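Local atomic coordinates of uncharacterized protein (Bombyx mori, PDB entry 5AZ0), a protein that probably reduces aldehydes and ketones to alcohols with a nicotinamide cofactor, as a TIM-barrel enzyme of the aldo-keto reductase family. Residues H73-E78 against L135-M140; N237-K242 against N308-V313; F317-E322 against D327-Q332. All blocks are in the same frame, centred on the assembly; numbering follows the deposited sequence.

Contact 1: H73-E78 against L135-M140; sequences HFYRVE and LMHWPM
His-137 meets Phe-74 and Tyr-75 just past the end of strand 133-136. Leading up to it, the backbone of Leu-135 pairs with Thr-103 and Val-105, and that of Met-136 with Gly-173; this pairing places the residue at the end of a strand of the parallel barrel. With CG anti to the backbone N (chi1 -151°), His-137 turns its CE1 corner to the first segment. CE1 lies 3.6 Å from Tyr-75 CE1, which sits at the edge of the imidazole near its plane, and the two rings stand at 81°. Phe-74 brings CB to 4.2 Å from the same CE1. Tyr-75 OH is hydrogen-bonded to Lys-104 NZ; tyrosine, lysine and histidine so gathered are consistent with three members of the catalytic tetrad of aldo-keto reductases. Both imidazole nitrogens work through water in the ring plane: one water joins ND1 of His-137 (2.9 Å) to the backbone N of Phe-74, another joins NE2 of His-137 to Tyr-75 OH. A phenylalanine in place of Tyr-75 would probably cost this second water and Lys-104 the hydroxyl as a partner, leaving the water to His-137 NE2. Farther along, Trp-138 packs on Gln-107 and Asn-176.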
loop_
_atom_site.group_PDB
_atom_site.type_symbol
_atom_site.label_atom_id
_atom_site.label_comp_id
_atom_site.label_asym_id
_atom_site.label_seq_id
_atom_site.Cartn_x
_atom_site.Cartn_y
_atom_site.Cartn_z
ATOM N N HIS A 73 -9.604 2.653 -6.155
ATOM C CA HIS A 73 -10.445 3.532 -6.906
ATOM C C HIS A 73 -9.728 4.819 -7.295
ATOM O O HIS A 73 -9.646 5.187 -8.503
ATOM C CB HIS A 73 -11.707 3.821 -6.132
ATOM C CG HIS A 73 -12.632 4.761 -6.830
ATOM N ND1 HIS A 73 -13.622 5.463 -6.175
ATOM C CD2 HIS A 73 -12.702 5.133 -8.141
ATOM C CE1 HIS A 73 -14.278 6.212 -7.052
ATOM N NE2 HIS A 73 -13.724 6.035 -8.254
ATOM N N PHE A 74 -9.100 5.446 -6.300
ATOM C CA PHE A 74 -8.357 6.683 -6.546
ATOM C C PHE A 74 -7.252 6.634 -7.589
ATOM O O PHE A 74 -6.844 7.661 -8.046
ATOM C CB PHE A 74 -7.772 7.199 -5.219
ATOM C CG PHE A 74 -7.177 8.575 -5.303
ATOM C CD1 PHE A 74 -8.002 9.678 -5.449
ATOM C CD2 PHE A 74 -5.784 8.776 -5.184
ATOM C CE1 PHE A 74 -7.457 10.984 -5.525
ATOM C CE2 PHE A 74 -5.230 10.074 -5.247
ATOM C CZ PHE A 74 -6.072 11.176 -5.428
ATOM N N TYR A 75 -6.681 5.477 -7.888
ATOM C CA TYR A 75 -5.558 5.416 -8.806
ATOM C C TYR A 75 -5.918 5.443 -10.297
ATOM O O TYR A 75 -5.023 5.458 -11.136
ATOM C CB TYR A 75 -4.707 4.215 -8.505
ATOM C CG TYR A 75 -4.165 4.102 -7.066
ATOM C CD1 TYR A 75 -4.138 5.181 -6.174
ATOM C CD2 TYR A 75 -3.666 2.894 -6.641
ATOM C CE1 TYR A 75 -3.634 5.033 -4.883
ATOM C CE2 TYR A 75 -3.155 2.731 -5.365
ATOM C CZ TYR A 75 -3.125 3.784 -4.481
ATOM O OH TYR A 75 -2.622 3.518 -3.216
ATOM N N ARG A 76 -7.210 5.423 -10.601
ATOM C CA ARG A 76 -7.778 5.714 -11.914
ATOM C C ARG A 76 -7.669 4.551 -12.878
ATOM O O ARG A 76 -8.412 4.514 -13.794
ATOM C CB ARG A 76 -7.198 6.997 -12.610
ATOM C CG ARG A 76 -7.718 8.337 -12.070
ATOM C CD ARG A 76 -6.710 9.015 -11.202
ATOM N NE ARG A 76 -7.029 10.414 -10.973
ATOM C CZ ARG A 76 -7.073 11.029 -9.783
ATOM N NH1 ARG A 76 -6.824 10.389 -8.595
ATOM N NH2 ARG A 76 -7.356 12.333 -9.760
ATOM N N VAL A 77 -6.801 3.598 -12.625
ATOM C CA VAL A 77 -6.423 2.610 -13.586
ATOM C C VAL A 77 -7.049 1.222 -13.336
ATOM O O VAL A 77 -6.588 0.250 -13.917
ATOM C CB VAL A 77 -4.866 2.497 -13.654
ATOM C CG1 VAL A 77 -4.308 3.798 -14.212
ATOM C CG2 VAL A 77 -4.214 2.170 -12.279
ATOM N N GLU A 78 -8.079 1.092 -12.493
ATOM C CA GLU A 78 -8.642 -0.266 -12.244
ATOM C C GLU A 78 -9.098 -0.964 -13.537
ATOM O O GLU A 78 -8.828 -2.164 -13.720
ATOM C CB GLU A 78 -9.802 -0.209 -11.248
ATOM C CG GLU A 78 -9.368 0.160 -9.804
ATOM C CD GLU A 78 -10.536 0.522 -8.913
ATOM O OE1 GLU A 78 -11.329 1.354 -9.360
ATOM O OE2 GLU A 78 -10.685 -0.024 -7.773
ATOM N N LEU A 135 -9.408 -1.988 1.440
ATOM C CA LEU A 135 -9.030 -1.038 2.485
ATOM C C LEU A 135 -9.842 0.252 2.514
ATOM O O LEU A 135 -10.269 0.782 1.482
ATOM C CB LEU A 135 -7.571 -0.631 2.322
ATOM C CG LEU A 135 -6.568 -1.743 2.087
ATOM C CD1 LEU A 135 -5.155 -1.200 1.819
ATOM C CD2 LEU A 135 -6.549 -2.707 3.263
ATOM N N MET A 136 -9.995 0.757 3.724
ATOM C CA MET A 136 -10.313 2.135 3.974
ATOM C C MET A 136 -9.117 2.977 3.695
ATOM O O MET A 136 -8.073 2.911 4.381
ATOM C CB MET A 136 -10.881 2.298 5.377
ATOM C CG MET A 136 -11.610 3.660 5.563
ATOM S SD MET A 136 -12.089 4.007 7.271
ATOM C CE MET A 136 -12.751 2.447 7.892
ATOM N N HIS A 137 -9.147 3.676 2.540
ATOM C CA HIS A 137 -7.951 4.350 2.037
ATOM C C HIS A 137 -7.382 5.375 3.058
ATOM O O HIS A 137 -6.199 5.406 3.265
ATOM C CB HIS A 137 -8.232 5.005 0.714
ATOM C CG HIS A 137 -7.055 5.117 -0.171
ATOM N ND1 HIS A 137 -7.157 4.973 -1.537
ATOM C CD2 HIS A 137 -5.748 5.326 0.091
ATOM C CE1 HIS A 137 -5.958 5.103 -2.078
ATOM N NE2 HIS A 137 -5.077 5.298 -1.112
ATOM N N TRP A 138 -8.268 6.146 3.696
ATOM C CA TRP A 138 -7.900 7.059 4.788
ATOM C C TRP A 138 -8.980 7.065 5.794
ATOM O O TRP A 138 -10.120 6.753 5.470
ATOM C CB TRP A 138 -7.710 8.500 4.307
ATOM C CG TRP A 138 -6.580 8.628 3.407
ATOM C CD1 TRP A 138 -6.558 8.334 2.090
ATOM C CD2 TRP A 138 -5.254 9.094 3.739
ATOM N NE1 TRP A 138 -5.293 8.612 1.554
ATOM C CE2 TRP A 138 -4.475 9.044 2.562
ATOM C CE3 TRP A 138 -4.666 9.575 4.911
ATOM C CZ2 TRP A 138 -3.133 9.419 2.529
ATOM C CZ3 TRP A 138 -3.305 9.946 4.892
ATOM C CH2 TRP A 138 -2.556 9.862 3.707
ATOM N N PRO A 139 -8.647 7.430 7.049
ATOM C CA PRO A 139 -9.634 7.457 8.111
ATOM C C PRO A 139 -10.612 8.676 8.033
ATOM O O PRO A 139 -11.689 8.673 8.687
ATOM C CB PRO A 139 -8.755 7.449 9.388
ATOM C CG PRO A 139 -7.496 8.040 8.973
ATOM C CD PRO A 139 -7.277 7.631 7.557
ATOM N N MET A 140 -10.270 9.688 7.246
ATOM C CA MET A 140 -11.134 10.895 7.113
ATOM C C MET A 140 -12.337 10.590 6.189
ATOM O O MET A 140 -12.255 9.751 5.280
ATOM C CB MET A 140 -10.369 12.099 6.567
ATOM C CG MET A 140 -9.081 12.396 7.280
ATOM S SD MET A 140 -7.622 11.582 6.640
ATOM C CE MET A 140 -7.406 12.103 4.946
HETATM O O HOH W 1 -9.467 4.820 -3.320
HETATM O O HOH W 2 -2.180 5.870 -2.034
#

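Contact 2: N237-K242 against N308-V313; sequences NSPEPK and NGFRTV. With ACT (acetate ion), chain G; ACT (acetate ion), chain D.
Pro-239 points its CD-CG edge at one face of the Phe-310 ring, and the geometry is that of a CH-pi contact: CD of Pro-239 stands 3.7 Å from the centroid of the Phe-310 ring, only 10° off its normal. CG of the proline follows, 3.7 Å from CG of Phe-310, so the pyrrolidine edge runs from the middle of the ring toward its root. The phenyl group is put there by a first torsion with CG anti to the backbone N (chi1 -173°). On the opposite face an acetate ion, probably from the crystallisation liquor, sets its methyl nearer the rim, CH3 being 3.3 Å from Phe-310 CE2; its O accepts the backbone N-H of Arg-311. In this crystal the ring lies between a proline and a methyl group.

Asn-308 comes to the same proline from another side, its ND2 3.4 Å from Pro-239 CB. The other end of this amide faces its own chain: OD1 accepts from the backbone N of Phe-310 at 2.9 Å, an Asx turn that steadies both the amide and the start of the aromatic residue.

The proline belongs to the long loop after strand 219-223, which in related aldo-keto reductases folds over the cofactor, and the phenylalanine to the C-terminal tail. Glu-199 accepts the backbone N-H groups of Thr-312 and Val-313, tying the tail to strand 195-199. Within the loop, Lys-242 NZ is gripped by Ser-238 OG and the carbonyl O of Pro-239, and by Thr-228 O beyond the segment.

No hydrogen bond crosses between the segments. Cohesion between them rests largely on nonpolar surface, with the Asn-308 amide against the proline, which suggests an association ruled mainly by shape and dispersion.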
loop_
_atom_site.group_PDB
_atom_site.type_symbol
_atom_site.label_atom_id
_atom_site.label_comp_id
_atom_site.label_asym_id
_atom_site.label_seq_id
_atom_site.Cartn_x
_atom_site.Cartn_y
_atom_site.Cartn_z
ATOM N N ASN A 237 16.066 18.813 0.063
ATOM C CA ASN A 237 16.897 18.779 1.279
ATOM C C ASN A 237 16.480 17.586 2.146
ATOM O O ASN A 237 16.411 17.647 3.370
ATOM C CB ASN A 237 16.781 20.095 2.067
ATOM C CG ASN A 237 17.959 21.034 1.828
ATOM O OD1 ASN A 237 19.129 20.648 1.994
ATOM N ND2 ASN A 237 17.658 22.281 1.458
ATOM N N SER A 238 16.231 16.472 1.491
ATOM C CA SER A 238 15.626 15.340 2.121
ATOM C C SER A 238 16.772 14.529 2.691
ATOM O O SER A 238 17.906 14.653 2.260
ATOM C CB SER A 238 14.854 14.543 1.066
ATOM O OG SER A 238 15.748 14.060 0.047
ATOM N N PRO A 239 16.481 13.668 3.653
ATOM C CA PRO A 239 17.593 13.091 4.398
ATOM C C PRO A 239 18.280 11.953 3.685
ATOM O O PRO A 239 17.732 11.416 2.731
ATOM C CB PRO A 239 16.925 12.549 5.677
ATOM C CG PRO A 239 15.451 12.604 5.459
ATOM C CD PRO A 239 15.166 13.167 4.101
ATOM N N GLU A 240 19.460 11.586 4.187
ATOM C CA GLU A 240 20.113 10.349 3.835
ATOM C C GLU A 240 19.229 9.166 4.330
ATOM O O GLU A 240 18.476 9.336 5.287
ATOM C CB GLU A 240 21.499 10.286 4.473
ATOM C CG GLU A 240 22.525 11.252 3.860
ATOM C CD GLU A 240 22.887 10.908 2.414
ATOM O OE1 GLU A 240 23.052 9.700 2.054
ATOM O OE2 GLU A 240 22.967 11.882 1.654
ATOM N N PRO A 241 19.315 7.991 3.719
ATOM C CA PRO A 241 20.223 7.666 2.629
ATOM C C PRO A 241 19.751 8.062 1.242
ATOM O O PRO A 241 18.543 7.933 0.909
ATOM C CB PRO A 241 20.262 6.155 2.678
ATOM C CG PRO A 241 18.920 5.753 3.203
ATOM C CD PRO A 241 18.326 6.925 3.922
ATOM N N LYS A 242 20.720 8.532 0.451
ATOM C CA LYS A 242 20.586 8.663 -1.005
ATOM C C LYS A 242 21.114 7.430 -1.645
ATOM O O LYS A 242 21.652 6.570 -0.957
ATOM C CB LYS A 242 21.261 9.948 -1.514
ATOM C CG LYS A 242 20.530 11.233 -1.102
ATOM C CD LYS A 242 18.989 11.055 -0.963
ATOM C CE LYS A 242 18.228 12.281 -0.448
ATOM N NZ LYS A 242 16.971 11.841 0.235
ATOM N N ASN A 308 14.415 8.905 11.375
ATOM C CA ASN A 308 14.421 10.257 11.911
ATOM C C ASN A 308 13.078 10.954 11.836
ATOM O O ASN A 308 13.007 12.179 11.961
ATOM C CB ASN A 308 15.426 11.075 11.113
ATOM C CG ASN A 308 15.050 11.131 9.647
ATOM O OD1 ASN A 308 13.946 10.812 9.294
ATOM N ND2 ASN A 308 15.969 11.515 8.804
ATOM N N GLY A 309 12.006 10.206 11.583
ATOM C CA GLY A 309 10.703 10.794 11.551
ATOM C C GLY A 309 10.326 11.576 10.302
ATOM O O GLY A 309 9.222 12.093 10.263
ATOM N N PHE A 310 11.162 11.610 9.278
ATOM C CA PHE A 310 10.839 12.331 8.034
ATOM C C PHE A 310 9.772 11.555 7.187
ATOM O O PHE A 310 10.024 10.435 6.730
ATOM C CB PHE A 310 12.114 12.491 7.182
ATOM C CG PHE A 310 11.913 13.367 5.975
ATOM C CD1 PHE A 310 11.429 12.839 4.770
ATOM C CD2 PHE A 310 12.195 14.745 6.034
ATOM C CE1 PHE A 310 11.172 13.677 3.666
ATOM C CE2 PHE A 310 11.964 15.587 4.929
ATOM C CZ PHE A 310 11.453 15.057 3.744
ATOM N N ARG A 311 8.611 12.152 6.994
ATOM C CA ARG A 311 7.466 11.505 6.371
ATOM C C ARG A 311 7.392 11.999 4.915
ATOM O O ARG A 311 7.225 13.186 4.649
ATOM C CB ARG A 311 6.224 11.874 7.147
ATOM C CG ARG A 311 4.995 11.159 6.646
ATOM C CD ARG A 311 3.810 11.610 7.424
ATOM N NE ARG A 311 3.813 11.078 8.777
ATOM C CZ ARG A 311 3.476 9.835 9.119
ATOM N NH1 ARG A 311 3.098 8.924 8.186
ATOM N NH2 ARG A 311 3.520 9.481 10.422
ATOM N N THR A 312 7.618 11.080 3.992
ATOM C CA THR A 312 7.573 11.365 2.547
ATOM C C THR A 312 6.196 11.818 2.088
ATOM O O THR A 312 6.108 12.697 1.265
ATOM C CB THR A 312 8.011 10.124 1.771
ATOM O OG1 THR A 312 9.357 9.771 2.161
ATOM C CG2 THR A 312 7.912 10.359 0.280
ATOM N N VAL A 313 5.123 11.241 2.658
ATOM C CA VAL A 313 3.721 11.519 2.203
ATOM C C VAL A 313 2.899 12.190 3.306
ATOM O O VAL A 313 2.466 11.537 4.257
ATOM C CB VAL A 313 3.010 10.210 1.704
ATOM C CG1 VAL A 313 1.552 10.475 1.321
ATOM C CG2 VAL A 313 3.760 9.590 0.523
HETATM C C ACT G . 7.829 15.510 7.072
HETATM O O ACT G . 8.010 14.903 8.187
HETATM O OXT ACT G . 6.743 15.707 6.445
HETATM C CH3 ACT G . 9.013 16.002 6.366
HETATM C C ACT D . 0.457 6.566 10.113
HETATM O O ACT D . 1.291 6.583 9.077
HETATM O OXT ACT D . -0.686 6.026 10.144
HETATM C CH3 ACT D . 0.746 7.208 11.440
#

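Contact 3: F317-E322 against D327-Q332; sequences FWQPYE and DVVPGQ
Gln-319 reaches over to Val-328 and Val-329 and carries nearly all of this contact. Its CB already heads toward the other segment. CG is set anti to the carbonyl carbon (chi1 -59°), and from there the chain runs on extended, carrying the amide to the facing backbone. CD comes within 3.6 Å of Val-329 N. Beyond it, OE1 accepts the N-H of Val-329 at 3.0 Å along an almost straight bond (176°), the donor approaching from a direction tilted out of the carbonyl plane. The same oxygen takes a second hydrogen from a water that also donates to Asp-327 O at 2.7 Å. NE2, the other arm of the amide, donates to Val-329 O, likewise at 3.0 Å, with that acceptor lying in the plane of the glutamine amide. CG1 of Val-328 also touches NE2, 3.4 Å away.

The amide thus offers its acceptor and donor side by side to the N-H and O of a single residue, as a trans peptide group could not. The glutamine sits in a type I beta turn from Trp-318 to Tyr-321; its amide joins two parts of the C-terminal tail, a region that in aldo-keto reductases helps shape the substrate pocket. Trp-318 beside it meets Trp-138 edge-to-face.

Because one end of the amide accepts and the other donates, flipping it would set like against like at Val-329, which points to a single preferred orientation of the group.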
loop_
_atom_site.group_PDB
_atom_site.type_symbol
_atom_site.label_atom_id
_atom_site.label_comp_id
_atom_site.label_asym_id
_atom_site.label_seq_id
_atom_site.Cartn_x
_atom_site.Cartn_y
_atom_site.Cartn_z
ATOM N N PHE A 317 -3.084 19.597 3.076
ATOM C CA PHE A 317 -4.531 19.925 2.851
ATOM C C PHE A 317 -5.526 19.109 3.646
ATOM O O PHE A 317 -6.625 19.557 3.801
ATOM C CB PHE A 317 -4.914 19.883 1.380
ATOM C CG PHE A 317 -4.331 18.721 0.629
ATOM C CD1 PHE A 317 -4.972 17.485 0.629
ATOM C CD2 PHE A 317 -3.179 18.875 -0.098
ATOM C CE1 PHE A 317 -4.423 16.410 -0.059
ATOM C CE2 PHE A 317 -2.630 17.811 -0.782
ATOM C CZ PHE A 317 -3.248 16.561 -0.750
ATOM N N TRP A 318 -5.143 17.934 4.213
ATOM C CA TRP A 318 -6.096 17.205 5.056
ATOM C C TRP A 318 -5.984 17.425 6.539
ATOM O O TRP A 318 -6.859 16.949 7.282
ATOM C CB TRP A 318 -6.028 15.680 4.732
ATOM C CG TRP A 318 -6.618 15.326 3.363
ATOM C CD1 TRP A 318 -7.685 15.939 2.727
ATOM C CD2 TRP A 318 -6.202 14.270 2.494
ATOM N NE1 TRP A 318 -7.941 15.317 1.528
ATOM C CE2 TRP A 318 -7.055 14.299 1.351
ATOM C CE3 TRP A 318 -5.231 13.277 2.579
ATOM C CZ2 TRP A 318 -6.942 13.397 0.311
ATOM C CZ3 TRP A 318 -5.117 12.351 1.518
ATOM C CH2 TRP A 318 -5.990 12.434 0.392
ATOM N N GLN A 319 -4.959 18.158 6.998
ATOM C CA GLN A 319 -4.812 18.452 8.478
ATOM C C GLN A 319 -6.031 18.934 9.207
ATOM O O GLN A 319 -6.286 18.446 10.304
ATOM C CB GLN A 319 -3.693 19.426 8.818
ATOM C CG GLN A 319 -2.306 18.986 8.363
ATOM C CD GLN A 319 -1.149 19.732 9.059
ATOM O OE1 GLN A 319 -0.046 19.188 9.200
ATOM N NE2 GLN A 319 -1.393 20.989 9.454
ATOM N N PRO A 320 -6.818 19.851 8.614
ATOM C CA PRO A 320 -8.020 20.348 9.348
ATOM C C PRO A 320 -9.181 19.366 9.469
ATOM O O PRO A 320 -10.180 19.695 10.131
ATOM C CB PRO A 320 -8.502 21.551 8.523
ATOM C CG PRO A 320 -7.525 21.729 7.435
ATOM C CD PRO A 320 -6.609 20.534 7.332
ATOM N N TYR A 321 -9.094 18.163 8.864
ATOM C CA TYR A 321 -10.268 17.229 8.888
ATOM C C TYR A 321 -10.237 16.366 10.089
ATOM O O TYR A 321 -9.188 15.956 10.533
ATOM C CB TYR A 321 -10.320 16.417 7.556
ATOM C CG TYR A 321 -10.670 17.340 6.424
ATOM C CD1 TYR A 321 -9.720 18.044 5.788
ATOM C CD2 TYR A 321 -12.014 17.514 6.044
ATOM C CE1 TYR A 321 -10.062 18.967 4.812
ATOM C CE2 TYR A 321 -12.389 18.408 5.065
ATOM C CZ TYR A 321 -11.419 19.138 4.466
ATOM O OH TYR A 321 -11.768 20.021 3.481
ATOM N N GLU A 322 -11.386 16.031 10.625
ATOM C CA GLU A 322 -11.401 15.071 11.682
ATOM C C GLU A 322 -10.762 13.718 11.213
ATOM O O GLU A 322 -10.839 13.328 10.026
ATOM C CB GLU A 322 -12.813 14.916 12.210
ATOM C CG GLU A 322 -13.266 16.187 12.972
ATOM C CD GLU A 322 -14.581 16.102 13.738
ATOM O OE1 GLU A 322 -15.257 15.029 13.786
ATOM O OE2 GLU A 322 -14.946 17.163 14.282
ATOM N N ASP A 327 0.720 13.887 12.828
ATOM C CA ASP A 327 0.948 15.065 13.727
ATOM C C ASP A 327 0.684 16.318 12.937
ATOM O O ASP A 327 1.079 16.393 11.816
ATOM C CB ASP A 327 2.392 15.091 14.317
ATOM C CG ASP A 327 2.584 14.066 15.466
ATOM O OD1 ASP A 327 1.579 13.599 16.077
ATOM O OD2 ASP A 327 3.753 13.708 15.754
ATOM N N VAL A 328 -0.037 17.264 13.504
ATOM C CA VAL A 328 -0.376 18.493 12.793
ATOM C C VAL A 328 0.763 19.525 12.924
ATOM O O VAL A 328 1.331 19.675 13.989
ATOM C CB VAL A 328 -1.726 19.026 13.361
ATOM C CG1 VAL A 328 -2.158 20.355 12.728
ATOM C CG2 VAL A 328 -2.828 17.973 13.145
ATOM N N VAL A 329 1.129 20.182 11.832
ATOM C CA VAL A 329 2.007 21.346 11.837
ATOM C C VAL A 329 1.119 22.592 11.962
ATOM O O VAL A 329 0.344 22.896 11.066
ATOM C CB VAL A 329 2.849 21.424 10.557
ATOM C CG1 VAL A 329 3.780 22.646 10.578
ATOM C CG2 VAL A 329 3.685 20.149 10.377
ATOM N N PRO A 330 1.203 23.329 13.082
ATOM C CA PRO A 330 0.332 24.514 13.161
ATOM C C PRO A 330 0.637 25.601 12.124
ATOM O O PRO A 330 1.782 25.703 11.622
ATOM C CB PRO A 330 0.565 25.030 14.577
ATOM C CG PRO A 330 1.027 23.839 15.341
ATOM C CD PRO A 330 1.904 23.104 14.349
ATOM N N GLY A 331 -0.429 26.300 11.731
ATOM C CA GLY A 331 -0.394 27.484 10.869
ATOM C C GLY A 331 -0.288 27.359 9.355
ATOM O O GLY A 331 0.462 28.115 8.746
ATOM N N GLN A 332 -1.070 26.509 8.700
ATOM C CA GLN A 332 -0.974 26.427 7.218
ATOM C C GLN A 332 -1.817 27.491 6.565
ATOM O O GLN A 332 -2.867 27.789 7.117
ATOM C CB GLN A 332 -1.431 25.060 6.756
ATOM C CG GLN A 332 -0.648 23.919 7.394
ATOM C CD GLN A 332 0.835 23.997 7.076
ATOM O OE1 GLN A 332 1.239 23.713 5.957
ATOM N NE2 GLN A 332 1.642 24.401 8.045
HETATM O O HOH W 3 0.710 16.834 9.129
#

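Overall arrangement
Contact 1 marks the probable active site, where the side chain of Tyr-75 lies about 4 Å from a bound acetate, probably from the crystallisation liquor but a possible sign of the substrate pocket. Contact 3 touches it directly: Met-140 CE is 3.4 Å from Trp-318 CE3 and Trp-138 CE2 is 3.5 Å from Trp-318 CZ3, so the C-terminal tail packs on the residues that follow His-137, though the centres are about 20 Å apart. Contact 2 stands aside, its centre about 20 Å from that of contact 3 and about 25 Å from that of contact 1, whose nearest atoms are about 5 Å away without touching. Segments 308-313 and 317-322 adjoin along the chain, in one tail.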